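Local coordinates for protein phenol hydroxylase component phN (Pseudomonas stutzeri, PDB 3U52) that probably serves as the diiron-containing oxygenase subunit of a phenol hydroxylase, using molecular oxygen to hydroxylate phenol, at residues D370-P375 with D412-L417. Residues are numbered along the deposited sequence; the frame is centred on the assembly and turned at random.
Sequences DKYYRP and DAPTML
With CG of Tyr-372 set beside its backbone N and anti to the carbonyl carbon (chi1 -58°), the phenol ring reaches off the helix and meets the pyrrolidine of Pro-414. CB of Pro-414 lies over one face of that ring, 4.2 Å from the Tyr-372 ring centroid and only 20° off the normal, a CH-pi contact displaced toward the rim on the CZ side. CG of the same proline lies further along the ring, 3.7 Å from Tyr-372 OH, so the hydroxyl end rests against aliphatic carbon. The other face of the aromatic ring is covered by the neighbouring Lys-371, whose CG sits 4.0 Å above the plane of the Tyr-372 ring, and Thr-415 OG1 comes in obliquely, 4.3 Å from Tyr-372 CE2. Were Tyr-372 cut back to an alanine, Pro-414 would probably lose its aromatic partner, Lys-371 CG the ring it lies over, and a gap would open between helix and loop. No direct hydrogen bond joins the two segments; one water does, 2.9 Å from both Tyr-373 OH and Pro-414 O and donating to the latter. CB of Tyr-372 lies over the centre of one face of the Tyr-373 ring, which also stacks with His-333, and Tyr-373 OH hydrogen-bonds to His-330 ND1. Pro-414 itself belongs to a type I turn, closed by Met-416 N to Ala-413 O at 2.9 Å. A chain of another protein packs on Pro-375, Thr-415 and Leu-417, and this small surface contact, its loop within the region assigned to the YHS family, sets helix 369-385 against the link between strand 409-410 and strand 417-424.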
loop_
_atom_site.group_PDB
_atom_site.type_symbol
_atom_site.label_atom_id
_atom_site.label_comp_id
_atom_site.label_asym_id
_atom_site.label_seq_id
_atom_site.Cartn_x
_atom_site.Cartn_y
_atom_site.Cartn_z
ATOM N N ASP A 370 -0.083 12.307 44.134
ATOM C CA ASP A 370 0.166 13.557 44.857
ATOM C C ASP A 370 0.946 13.341 46.126
ATOM O O ASP A 370 1.774 14.176 46.496
ATOM C CB ASP A 370 -1.140 14.305 45.130
ATOM C CG ASP A 370 -1.730 14.905 43.860
ATOM O OD1 ASP A 370 -1.012 15.016 42.847
ATOM O OD2 ASP A 370 -2.914 15.284 43.865
ATOM N N LYS A 371 0.705 12.200 46.772
ATOM C CA LYS A 371 1.395 11.874 48.018
ATOM C C LYS A 371 2.875 11.534 47.807
ATOM O O LYS A 371 3.763 12.047 48.512
ATOM C CB LYS A 371 0.714 10.687 48.698
ATOM C CG LYS A 371 1.162 10.485 50.155
ATOM C CD LYS A 371 0.206 9.571 50.923
ATOM C CE LYS A 371 -1.284 10.014 50.802
ATOM N NZ LYS A 371 -2.222 9.137 51.601
ATOM N N TYR A 372 3.152 10.644 46.852
ATOM C CA TYR A 372 4.497 10.061 46.715
ATOM C C TYR A 372 5.272 10.564 45.530
ATOM O O TYR A 372 6.494 10.558 45.588
ATOM C CB TYR A 372 4.457 8.519 46.656
ATOM C CG TYR A 372 3.808 7.867 47.842
ATOM C CD1 TYR A 372 2.557 7.259 47.732
ATOM C CD2 TYR A 372 4.422 7.883 49.069
ATOM C CE1 TYR A 372 1.946 6.647 48.834
ATOM C CE2 TYR A 372 3.835 7.302 50.182
ATOM C CZ TYR A 372 2.589 6.691 50.061
ATOM O OH TYR A 372 2.050 6.122 51.202
ATOM N N TYR A 373 4.607 10.985 44.448
ATOM C CA TYR A 373 5.343 11.244 43.205
ATOM C C TYR A 373 5.442 12.686 42.743
ATOM O O TYR A 373 6.523 13.134 42.355
ATOM C CB TYR A 373 4.950 10.218 42.094
ATOM C CG TYR A 373 5.087 8.788 42.611
ATOM C CD1 TYR A 373 3.980 7.988 42.851
ATOM C CD2 TYR A 373 6.357 8.256 42.908
ATOM C CE1 TYR A 373 4.107 6.703 43.392
ATOM C CE2 TYR A 373 6.493 6.963 43.424
ATOM C CZ TYR A 373 5.382 6.195 43.666
ATOM O OH TYR A 373 5.593 4.927 44.187
ATOM N N ARG A 374 4.343 13.428 42.811
ATOM C CA ARG A 374 4.332 14.858 42.485
ATOM C C ARG A 374 5.475 15.647 43.187
ATOM O O ARG A 374 6.155 16.411 42.532
ATOM C CB ARG A 374 2.943 15.461 42.777
ATOM C CG ARG A 374 2.767 16.941 42.348
ATOM C CD ARG A 374 1.350 17.400 42.664
ATOM N NE ARG A 374 0.395 16.989 41.643
ATOM C CZ ARG A 374 0.237 17.629 40.479
ATOM N NH1 ARG A 374 0.991 18.679 40.196
ATOM N NH2 ARG A 374 -0.676 17.215 39.586
ATOM N N PRO A 375 5.700 15.438 44.508
ATOM C CA PRO A 375 6.788 16.163 45.183
ATOM C C PRO A 375 8.189 15.878 44.591
ATOM O O PRO A 375 9.043 16.733 44.628
ATOM C CB PRO A 375 6.738 15.663 46.623
ATOM C CG PRO A 375 5.541 14.770 46.742
ATOM C CD PRO A 375 4.908 14.589 45.428
ATOM N N ASP A 412 2.672 -3.166 51.735
ATOM C CA ASP A 412 2.123 -2.435 52.905
ATOM C C ASP A 412 2.793 -1.065 53.200
ATOM O O ASP A 412 2.291 -0.272 54.030
ATOM C CB ASP A 412 2.216 -3.330 54.158
ATOM C CG ASP A 412 3.692 -3.577 54.624
ATOM O OD1 ASP A 412 3.924 -4.054 55.782
ATOM O OD2 ASP A 412 4.625 -3.315 53.833
ATOM N N ALA A 413 3.911 -0.775 52.517
ATOM C CA ALA A 413 4.742 0.374 52.868
ATOM C C ALA A 413 5.523 0.924 51.667
ATOM O O ALA A 413 6.696 0.580 51.497
ATOM C CB ALA A 413 5.717 -0.024 53.972
ATOM N N PRO A 414 4.902 1.825 50.883
ATOM C CA PRO A 414 5.339 2.307 49.552
ATOM C C PRO A 414 6.645 3.115 49.546
ATOM O O PRO A 414 7.159 3.446 48.491
ATOM C CB PRO A 414 4.173 3.212 49.100
ATOM C CG PRO A 414 3.023 2.805 49.926
ATOM C CD PRO A 414 3.627 2.448 51.272
ATOM N N THR A 415 7.163 3.405 50.728
ATOM C CA THR A 415 8.353 4.176 50.924
ATOM C C THR A 415 9.533 3.236 51.348
ATOM O O THR A 415 10.681 3.676 51.506
ATOM C CB THR A 415 7.973 5.197 52.036
ATOM O OG1 THR A 415 7.878 6.514 51.479
ATOM C CG2 THR A 415 8.839 5.150 53.148
ATOM N N MET A 416 9.217 1.963 51.594
ATOM C CA MET A 416 10.215 0.973 52.020
ATOM C C MET A 416 10.543 0.014 50.868
ATOM O O MET A 416 9.659 -0.636 50.358
ATOM C CB MET A 416 9.658 0.222 53.247
ATOM C CG MET A 416 10.440 -1.003 53.729
ATOM S SD MET A 416 9.735 -1.884 55.188
ATOM C CE MET A 416 11.121 -2.982 55.591
ATOM N N LEU A 417 11.809 -0.097 50.474
ATOM C CA LEU A 417 12.181 -1.066 49.405
ATOM C C LEU A 417 11.853 -2.504 49.786
ATOM O O LEU A 417 12.039 -2.908 50.947
ATOM C CB LEU A 417 13.673 -0.877 49.035
ATOM C CG LEU A 417 14.149 0.079 47.947
ATOM C CD1 LEU A 417 13.131 0.994 47.199
ATOM C CD2 LEU A 417 15.535 0.746 48.148
HETATM O O HOH W 1 7.927 4.373 45.827
#